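PDB 4EVW: nucleoside-diphosphate-sugar pyrophosphorylase from Vibrio cholerae, which probably transfers a nucleotidyl group from a nucleoside triphosphate to a sugar phosphate, making an activated nucleoside-diphosphate sugar and releasing pyrophosphate. Local coordinates for residues Met1-Met9 and Thr47-Asn55; Val157-Pro165 and Arg200-Tyr209. The protein carries 1 engineered substitution. One frame throughout, in Å; residues are numbered along the deposited sequence. Where two conformers were deposited one is given.

How the contacts relate
Contact 1 is core and contact 2 partly surface; their centres lie about 20 Å apart on opposite sides of the chain's centre, and their nearest atoms stay about 6 Å apart. Contact 1 (1-9 with 47-55) joins two parallel neighbours of the large mixed sheet through regular backbone hydrogen bonds and apolar side chains on both faces. Contact 2 (157-165 with 200-209) sets strand 157-161, paired antiparallel with 146-149, against the loop that leads into helix 208-214, and works through a threonine hydroxyl, a carboxylate and a water. The two share no element, but strand 174-177 of the large sheet touches Ala-206 and Tyr-209 of contact 2.

Contact 1: Met1-Met9 and Thr47-Asn55; sequences MIVIPMAGM and TPFLFIVRN
Ile-2 and Phe-49 pack side by side along neighbouring parallel strands, whose axes approach to 4.7 Å and are inclined by 10°. Ile-2 CB sits over one face of the Phe-49 ring, 4.0 Å from its centroid, a CH-pi contact displaced toward the rim. Ile-4 and Phe-51 follow on the same face of the sheet, where Phe-33 of helix 32-37 and Val-63 of helix 59-70 also meet Phe-51. On the other face Val-3 CG1 touches Ile-52 CD1 at 3.7 Å. With CG anti to the backbone N (chi1 -180°) and a bend at chi3, the selenomethionine Met-1 brings CE to 3.6 Å from Pro-48 CG and SE against Leu-50 CB.

Five backbone hydrogen bonds run between the strands, alternating in direction from Ile-2 N to Pro-48 O through to Met-6 N to Ile-52 O; the bond from Ile-4 N to Leu-50 O is 2.8 Å long and nearly straight at 172°. After Met-6 N the direct backbone bonds stop, and a water bridges instead, donating to Met-6 O at 2.6 Å and accepting from Arg-54 N at 3.0 Å. Arg-54 CD still lies close, 3.1 Å from Ala-7 O; the thin, solvent side is at the exposed Gly-8 and Met-9. Such parallel pairing, with helices 59-70 and 87-100 touching its side chains and the first strand running on into the loop that holds Gly-8 and Met-9, is characteristic of the Rossmann-like alpha/beta fold of nucleotidyltransferases.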
loop_
_atom_site.group_PDB
_atom_site.type_symbol
_atom_site.label_atom_id
_atom_site.label_comp_id
_atom_site.label_asym_id
_atom_site.label_seq_id
_atom_site.Cartn_x
_atom_site.Cartn_y
_atom_site.Cartn_z
HETATM N N MSE A 1 -6.552 -1.993 -10.495
HETATM C CA MSE A 1 -6.432 -0.574 -10.067
HETATM C C MSE A 1 -5.378 -0.424 -8.983
HETATM O O MSE A 1 -5.382 -1.161 -7.992
HETATM C CB MSE A 1 -7.772 -0.062 -9.532
HETATM C CG MSE A 1 -7.716 1.378 -9.080
HETATM SE SE MSE A 1 -9.443 2.073 -8.574
HETATM C CE MSE A 1 -10.281 2.131 -10.321
ATOM N N ILE A 2 -4.481 0.537 -9.174
ATOM C CA ILE A 2 -3.415 0.792 -8.215
ATOM C C ILE A 2 -3.951 1.828 -7.232
ATOM O O ILE A 2 -4.341 2.926 -7.627
ATOM C CB ILE A 2 -2.168 1.349 -8.917
ATOM C CG1 ILE A 2 -1.730 0.400 -10.039
ATOM C CG2 ILE A 2 -1.041 1.531 -7.909
ATOM C CD1 ILE A 2 -1.072 -0.866 -9.559
ATOM N N VAL A 3 -3.973 1.467 -5.955
ATOM C CA VAL A 3 -4.502 2.348 -4.921
ATOM C C VAL A 3 -3.383 2.807 -4.001
ATOM O O VAL A 3 -2.658 1.988 -3.434
ATOM C CB VAL A 3 -5.570 1.617 -4.083
ATOM C CG1 VAL A 3 -6.113 2.543 -2.996
ATOM C CG2 VAL A 3 -6.699 1.126 -4.993
ATOM N N ILE A 4 -3.240 4.114 -3.847
ATOM C CA ILE A 4 -2.197 4.623 -2.982
ATOM C C ILE A 4 -2.767 5.437 -1.837
ATOM O O ILE A 4 -3.190 6.579 -2.024
ATOM C CB ILE A 4 -1.202 5.535 -3.727
ATOM C CG1 ILE A 4 -0.849 4.952 -5.097
ATOM C CG2 ILE A 4 0.076 5.681 -2.879
ATOM C CD1 ILE A 4 0.153 3.824 -5.054
ATOM N N PRO A 5 -2.844 4.846 -0.674
ATOM C CA PRO A 5 -3.316 5.556 0.499
ATOM C C PRO A 5 -2.229 6.520 0.966
ATOM O O PRO A 5 -1.150 6.107 1.208
ATOM C CB PRO A 5 -3.550 4.449 1.494
ATOM C CG PRO A 5 -2.709 3.338 1.039
ATOM C CD PRO A 5 -2.400 3.487 -0.375
HETATM N N MSE A 6 -2.511 7.794 1.040
HETATM C CA MSE A 6 -1.509 8.739 1.449
HETATM C C MSE A 6 -2.133 9.856 2.235
HETATM O O MSE A 6 -1.840 10.959 2.002
HETATM C CB MSE A 6 -0.740 9.291 0.256
HETATM C CG MSE A 6 -1.548 9.499 -0.981
HETATM SE SE MSE A 6 -0.602 10.255 -2.541
HETATM C CE MSE A 6 0.128 11.841 -1.801
ATOM N N ALA A 7 -2.973 9.500 3.185
ATOM C CA ALA A 7 -3.710 10.438 3.967
ATOM C C ALA A 7 -3.108 10.589 5.337
ATOM O O ALA A 7 -3.553 11.366 6.106
ATOM C CB ALA A 7 -5.110 10.017 4.083
ATOM N N GLY A 8 -2.091 9.833 5.625
ATOM C CA GLY A 8 -1.442 9.904 6.921
ATOM C C GLY A 8 -0.799 11.241 7.238
ATOM O O GLY A 8 -1.125 12.268 6.644
HETATM N N MSE A 9 0.128 11.220 8.189
HETATM C CA MSE A 9 0.822 12.424 8.610
HETATM C C MSE A 9 2.320 12.140 8.671
HETATM O O MSE A 9 2.739 11.057 9.078
HETATM C CB MSE A 9 0.288 12.854 9.980
HETATM C CG MSE A 9 0.829 14.171 10.500
HETATM SE SE MSE A 9 -0.190 14.798 12.016
HETATM C CE MSE A 9 -1.529 15.827 11.073
ATOM N N THR A 47 -3.809 1.178 -16.747
ATOM C CA THR A 47 -4.412 0.893 -15.457
ATOM C C THR A 47 -4.845 2.116 -14.675
ATOM O O THR A 47 -4.126 3.105 -14.615
ATOM C CB THR A 47 -3.393 0.093 -14.625
ATOM O OG1 THR A 47 -2.889 -0.987 -15.421
ATOM C CG2 THR A 47 -4.015 -0.457 -13.353
ATOM N N PRO A 48 -6.038 2.066 -14.066
ATOM C CA PRO A 48 -6.469 3.234 -13.297
ATOM C C PRO A 48 -5.713 3.325 -11.972
ATOM O O PRO A 48 -5.303 2.306 -11.407
ATOM C CB PRO A 48 -7.965 2.989 -13.103
ATOM C CG PRO A 48 -8.066 1.492 -13.088
ATOM C CD PRO A 48 -7.120 1.071 -14.183
ATOM N N PHE A 49 -5.512 4.551 -11.500
ATOM C CA PHE A 49 -4.841 4.804 -10.226
ATOM C C PHE A 49 -5.802 5.571 -9.333
ATOM O O PHE A 49 -6.508 6.470 -9.794
ATOM C CB PHE A 49 -3.590 5.685 -10.398
ATOM C CG PHE A 49 -2.412 4.973 -10.982
ATOM C CD1 PHE A 49 -2.430 4.543 -12.303
ATOM C CD2 PHE A 49 -1.278 4.731 -10.208
ATOM C CE1 PHE A 49 -1.339 3.881 -12.849
ATOM C CE2 PHE A 49 -0.180 4.069 -10.744
ATOM C CZ PHE A 49 -0.210 3.643 -12.069
ATOM N N LEU A 50 -5.833 5.214 -8.054
ATOM C CA LEU A 50 -6.671 5.924 -7.096
ATOM C C LEU A 50 -5.742 6.470 -6.025
ATOM O O LEU A 50 -5.087 5.704 -5.310
ATOM C CB LEU A 50 -7.697 4.991 -6.448
ATOM C CG LEU A 50 -8.467 5.577 -5.256
ATOM C CD1 LEU A 50 -9.280 6.792 -5.673
ATOM C CD2 LEU A 50 -9.381 4.506 -4.686
ATOM N N PHE A 51 -5.670 7.796 -5.929
ATOM C CA PHE A 51 -4.832 8.437 -4.928
ATOM C C PHE A 51 -5.765 8.902 -3.819
ATOM O O PHE A 51 -6.710 9.650 -4.070
ATOM C CB PHE A 51 -4.097 9.628 -5.551
ATOM C CG PHE A 51 -3.184 9.242 -6.690
ATOM C CD1 PHE A 51 -1.960 8.630 -6.441
ATOM C CD2 PHE A 51 -3.563 9.468 -8.006
ATOM C CE1 PHE A 51 -1.121 8.246 -7.494
ATOM C CE2 PHE A 51 -2.731 9.088 -9.067
ATOM C CZ PHE A 51 -1.509 8.477 -8.806
ATOM N N ILE A 52 -5.511 8.447 -2.598
ATOM C CA ILE A 52 -6.356 8.825 -1.472
ATOM C C ILE A 52 -5.550 9.765 -0.603
ATOM O O ILE A 52 -4.597 9.366 0.062
ATOM C CB ILE A 52 -6.795 7.596 -0.664
ATOM C CG1 ILE A 52 -7.378 6.543 -1.615
ATOM C CG2 ILE A 52 -7.853 8.002 0.354
ATOM C CD1 ILE A 52 -7.629 5.188 -0.962
ATOM N N VAL A 53 -5.948 11.027 -0.626
ATOM C CA VAL A 53 -5.233 12.056 0.096
ATOM C C VAL A 53 -6.073 12.739 1.138
ATOM O O VAL A 53 -7.281 12.511 1.257
ATOM C CB VAL A 53 -4.763 13.156 -0.860
ATOM C CG1 VAL A 53 -3.972 12.555 -1.999
ATOM C CG2 VAL A 53 -5.978 13.898 -1.410
ATOM N N ARG A 54 -5.413 13.618 1.873
ATOM C CA ARG A 54 -6.091 14.379 2.891
ATOM C C ARG A 54 -6.187 15.831 2.463
ATOM O O ARG A 54 -5.395 16.295 1.642
ATOM C CB ARG A 54 -5.337 14.282 4.183
ATOM C CG ARG A 54 -6.281 14.279 5.294
ATOM C CD ARG A 54 -5.696 13.603 6.461
ATOM N NE ARG A 54 -6.036 14.404 7.612
ATOM C CZ ARG A 54 -5.170 15.172 8.254
ATOM N NH1 ARG A 54 -3.900 15.226 7.864
ATOM N NH2 ARG A 54 -5.588 15.913 9.265
ATOM N N ASN A 55 -7.149 16.547 3.032
ATOM C CA ASN A 55 -7.347 17.949 2.690
ATOM C C ASN A 55 -6.337 18.877 3.353
ATOM O O ASN A 55 -6.714 19.846 4.005
ATOM C CB ASN A 55 -8.770 18.377 3.060
ATOM C CG ASN A 55 -9.040 18.289 4.548
ATOM O OD1 ASN A 55 -8.338 17.593 5.283
ATOM N ND2 ASN A 55 -10.078 18.988 4.999
HETATM O O HOH W 1 -2.429 13.505 1.984
#

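Contact 2: Val157-Pro165 and Arg200-Tyr209; sequences VIQTAEKNP and RGELYIAPLY
Ala-206 O is gripped from opposite faces of its carbonyl plane: Thr-160 OG1 donates to it at 2.7 Å, and Tyr-209 N of the same segment as Ala-206 reaches it at 3.1 Å. The hydroxyl stands above the carbonyl plane, 55° out of it. The Thr-160 chi1 places OG1 between the backbone N and the carbonyl carbon and turns it to this oxygen, while CG2 rests 4.0 Å from Tyr-209 CB. The Tyr-209 ring continues away from the strand, stacking on Phe-177 and binding His-176 O through its hydroxyl.

Farther along, Glu-162 lies over Tyr-204. With chi1 at -174° its CG comes to 3.3 Å from Tyr-204 CD2, and the bend at chi2 lays the carboxylate over the ring, the two planes 19° apart and OE2 above the face toward the rim. OE1 meets the Ala-206 methyl and takes a hydrogen bond of 2.7 Å from a water, which accepts in turn from Ala-206 N at 2.9 Å. At the exposed end, the poorly ordered Lys-163 sets CG over one face of the Arg-200 guanidinium, 3.7 Å from NH2.

Ala-206 is thus tied through both its backbone polar groups, its O directly to the Thr-160 hydroxyl and its N by way of water to the Glu-162 carboxylate; with Thr-160 O accepting from Asn-210 ND2, directional polar bonds join residues 204-210 to strand 157-161 and the turn beyond it.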
loop_
_atom_site.group_PDB
_atom_site.type_symbol
_atom_site.label_atom_id
_atom_site.label_comp_id
_atom_site.label_asym_id
_atom_site.label_seq_id
_atom_site.Cartn_x
_atom_site.Cartn_y
_atom_site.Cartn_z
ATOM N N VAL A 157 0.016 -18.606 1.440
ATOM C CA VAL A 157 0.185 -17.938 2.733
ATOM C C VAL A 157 -0.909 -18.431 3.677
ATOM O O VAL A 157 -2.086 -18.459 3.314
ATOM C CB VAL A 157 0.086 -16.399 2.590
ATOM C CG1 VAL A 157 0.152 -15.734 3.960
ATOM C CG2 VAL A 157 1.224 -15.888 1.710
ATOM N N ILE A 158 -0.525 -18.818 4.889
ATOM C CA ILE A 158 -1.503 -19.319 5.846
ATOM C C ILE A 158 -1.805 -18.333 6.962
ATOM O O ILE A 158 -2.768 -18.511 7.692
ATOM C CB ILE A 158 -1.040 -20.649 6.496
ATOM C CG1 ILE A 158 0.322 -20.462 7.165
ATOM C CG2 ILE A 158 -0.992 -21.749 5.448
ATOM C CD1 ILE A 158 0.813 -21.693 7.918
ATOM N N GLN A 159 -0.990 -17.293 7.091
ATOM C CA GLN A 159 -1.196 -16.309 8.151
ATOM C C GLN A 159 -0.349 -15.062 7.936
ATOM O O GLN A 159 0.721 -15.127 7.334
ATOM C CB GLN A 159 -0.822 -16.945 9.503
ATOM C CG GLN A 159 -1.042 -16.077 10.736
ATOM C CD GLN A 159 -0.503 -16.731 12.007
ATOM O OE1 GLN A 159 -0.209 -17.927 12.027
ATOM N NE2 GLN A 159 -0.381 -15.948 13.073
ATOM N N THR A 160 -0.843 -13.922 8.409
ATOM C CA THR A 160 -0.090 -12.677 8.339
ATOM C C THR A 160 -0.165 -12.056 9.734
ATOM O O THR A 160 -1.092 -12.337 10.495
ATOM C CB THR A 160 -0.663 -11.651 7.322
ATOM O OG1 THR A 160 -2.000 -11.297 7.693
ATOM C CG2 THR A 160 -0.642 -12.213 5.910
ATOM N N ALA A 161 0.827 -11.239 10.062
ATOM C CA ALA A 161 0.889 -10.555 11.353
ATOM C C ALA A 161 1.546 -9.206 11.098
ATOM O O ALA A 161 2.453 -9.108 10.275
ATOM C CB ALA A 161 1.720 -11.363 12.342
ATOM N N GLU A 162 1.098 -8.165 11.789
ATOM C CA GLU A 162 1.690 -6.852 11.570
ATOM C C GLU A 162 2.933 -6.585 12.417
ATOM O O GLU A 162 3.813 -5.844 11.991
ATOM C CB GLU A 162 0.660 -5.743 11.801
ATOM C CG GLU A 162 1.158 -4.336 11.444
ATOM C CD GLU A 162 1.283 -4.094 9.943
ATOM O OE1 GLU A 162 0.664 -4.847 9.160
ATOM O OE2 GLU A 162 1.986 -3.135 9.545
ATOM N N LYS A 163 3.030 -7.166 13.606
ATOM C CA LYS A 163 4.223 -6.916 14.415
ATOM C C LYS A 163 4.852 -8.198 14.922
ATOM O O LYS A 163 5.999 -8.211 15.359
ATOM C CB LYS A 163 3.890 -6.017 15.609
ATOM C CG LYS A 163 3.087 -4.775 15.260
ATOM C CD LYS A 163 3.938 -3.522 15.159
ATOM C CE LYS A 163 3.060 -2.327 14.821
ATOM N NZ LYS A 163 3.762 -1.358 13.940
ATOM N N ASN A 164 4.093 -9.281 14.870
ATOM C CA ASN A 164 4.607 -10.555 15.324
ATOM C C ASN A 164 5.382 -11.214 14.185
ATOM O O ASN A 164 4.847 -11.404 13.093
ATOM C CB ASN A 164 3.449 -11.435 15.784
ATOM C CG ASN A 164 3.920 -12.714 16.422
ATOM O OD1 ASN A 164 5.039 -12.792 16.929
ATOM N ND2 ASN A 164 3.062 -13.727 16.416
ATOM N N PRO A 165 6.670 -11.533 14.417
ATOM C CA PRO A 165 7.555 -12.172 13.431
ATOM C C PRO A 165 7.271 -13.649 13.254
ATOM O O PRO A 165 8.086 -14.493 13.622
ATOM C CB PRO A 165 8.947 -11.964 14.013
ATOM C CG PRO A 165 8.804 -10.758 14.840
ATOM C CD PRO A 165 7.469 -10.954 15.508
ATOM N N ARG A 200 -4.644 -3.338 19.310
ATOM C CA ARG A 200 -4.287 -1.965 18.993
ATOM C C ARG A 200 -5.453 -1.351 18.235
ATOM O O ARG A 200 -6.327 -2.065 17.747
ATOM C CB ARG A 200 -3.020 -1.926 18.132
ATOM C CG ARG A 200 -3.195 -2.480 16.715
ATOM C CD ARG A 200 -1.862 -2.537 15.982
ATOM N NE ARG A 200 -0.885 -3.332 16.722
ATOM C CZ ARG A 200 -0.765 -4.654 16.641
ATOM N NH1 ARG A 200 -1.555 -5.352 15.838
ATOM N NH2 ARG A 200 0.137 -5.286 17.380
ATOM N N GLY A 201 -5.466 -0.028 18.139
ATOM C CA GLY A 201 -6.549 0.633 17.437
ATOM C C GLY A 201 -6.249 0.899 15.974
ATOM O O GLY A 201 -7.168 1.136 15.192
ATOM N N GLU A 202 -4.975 0.865 15.595
ATOM C CA GLU A 202 -4.600 1.119 14.205
ATOM C C GLU A 202 -5.116 0.022 13.283
ATOM O O GLU A 202 -5.161 -1.147 13.656
ATOM C CB GLU A 202 -3.078 1.224 14.052
ATOM C CG GLU A 202 -2.457 2.478 14.655
ATOM C CD GLU A 202 -2.252 2.376 16.156
ATOM O OE1 GLU A 202 -2.438 1.274 16.715
ATOM O OE2 GLU A 202 -1.891 3.398 16.775
ATOM N N LEU A 203 -5.491 0.410 12.071
ATOM C CA LEU A 203 -6.020 -0.538 11.102
ATOM C C LEU A 203 -5.076 -0.683 9.912
ATOM O O LEU A 203 -5.048 0.160 9.012
ATOM C CB LEU A 203 -7.404 -0.075 10.640
ATOM C CG LEU A 203 -8.438 0.075 11.757
ATOM C CD1 LEU A 203 -9.756 0.584 11.181
ATOM C CD2 LEU A 203 -8.642 -1.271 12.439
ATOM N N TYR A 204 -4.302 -1.761 9.930
ATOM C CA TYR A 204 -3.326 -2.051 8.884
ATOM C C TYR A 204 -3.880 -3.020 7.846
ATOM O O TYR A 204 -4.827 -3.757 8.119
ATOM C CB TYR A 204 -2.069 -2.634 9.520
ATOM C CG TYR A 204 -1.436 -1.711 10.533
ATOM C CD1 TYR A 204 -1.018 -0.430 10.168
ATOM C CD2 TYR A 204 -1.251 -2.113 11.854
ATOM C CE1 TYR A 204 -0.432 0.428 11.095
ATOM C CE2 TYR A 204 -0.665 -1.261 12.790
ATOM C CZ TYR A 204 -0.257 0.006 12.401
ATOM O OH TYR A 204 0.330 0.850 13.317
ATOM N N ILE A 205 -3.270 -3.034 6.664
ATOM C CA ILE A 205 -3.726 -3.899 5.580
ATOM C C ILE A 205 -3.381 -5.384 5.726
ATOM O O ILE A 205 -4.233 -6.242 5.511
ATOM C CB ILE A 205 -3.153 -3.437 4.215
ATOM C CG1 ILE A 205 -3.509 -1.968 3.951
ATOM C CG2 ILE A 205 -3.692 -4.351 3.094
ATOM C CD1 ILE A 205 -4.854 -1.749 3.312
ATOM N N ALA A 206 -2.133 -5.690 6.076
ATOM C CA ALA A 206 -1.700 -7.082 6.182
ATOM C C ALA A 206 -2.634 -8.004 6.972
ATOM O O ALA A 206 -2.939 -9.109 6.527
ATOM C CB ALA A 206 -0.271 -7.149 6.745
ATOM N N PRO A 207 -3.103 -7.567 8.150
ATOM C CA PRO A 207 -4.006 -8.409 8.948
ATOM C C PRO A 207 -5.289 -8.814 8.214
ATOM O O PRO A 207 -5.887 -9.847 8.518
ATOM C CB PRO A 207 -4.313 -7.533 10.162
ATOM C CG PRO A 207 -3.064 -6.747 10.333
ATOM C CD PRO A 207 -2.691 -6.373 8.911
ATOM N N LEU A 208 -5.713 -7.998 7.249
ATOM C CA LEU A 208 -6.936 -8.291 6.512
ATOM C C LEU A 208 -6.885 -9.628 5.797
ATOM O O LEU A 208 -7.912 -10.277 5.620
ATOM C CB LEU A 208 -7.249 -7.175 5.497
ATOM C CG LEU A 208 -7.506 -5.797 6.104
ATOM C CD1 LEU A 208 -8.032 -4.833 5.035
ATOM C CD2 LEU A 208 -8.510 -5.931 7.233
ATOM N N TYR A 209 -5.697 -10.055 5.388
ATOM C CA TYR A 209 -5.590 -11.324 4.688
ATOM C C TYR A 209 -6.014 -12.516 5.551
ATOM O O TYR A 209 -6.461 -13.532 5.028
ATOM C CB TYR A 209 -4.167 -11.512 4.160
ATOM C CG TYR A 209 -3.883 -10.673 2.936
ATOM C CD1 TYR A 209 -4.306 -11.084 1.668
ATOM C CD2 TYR A 209 -3.188 -9.470 3.043
ATOM C CE1 TYR A 209 -4.037 -10.319 0.540
ATOM C CE2 TYR A 209 -2.914 -8.694 1.920
ATOM C CZ TYR A 209 -3.336 -9.125 0.676
ATOM O OH TYR A 209 -3.027 -8.370 -0.431
HETATM O O HOH W 2 0.125 -3.942 6.664
#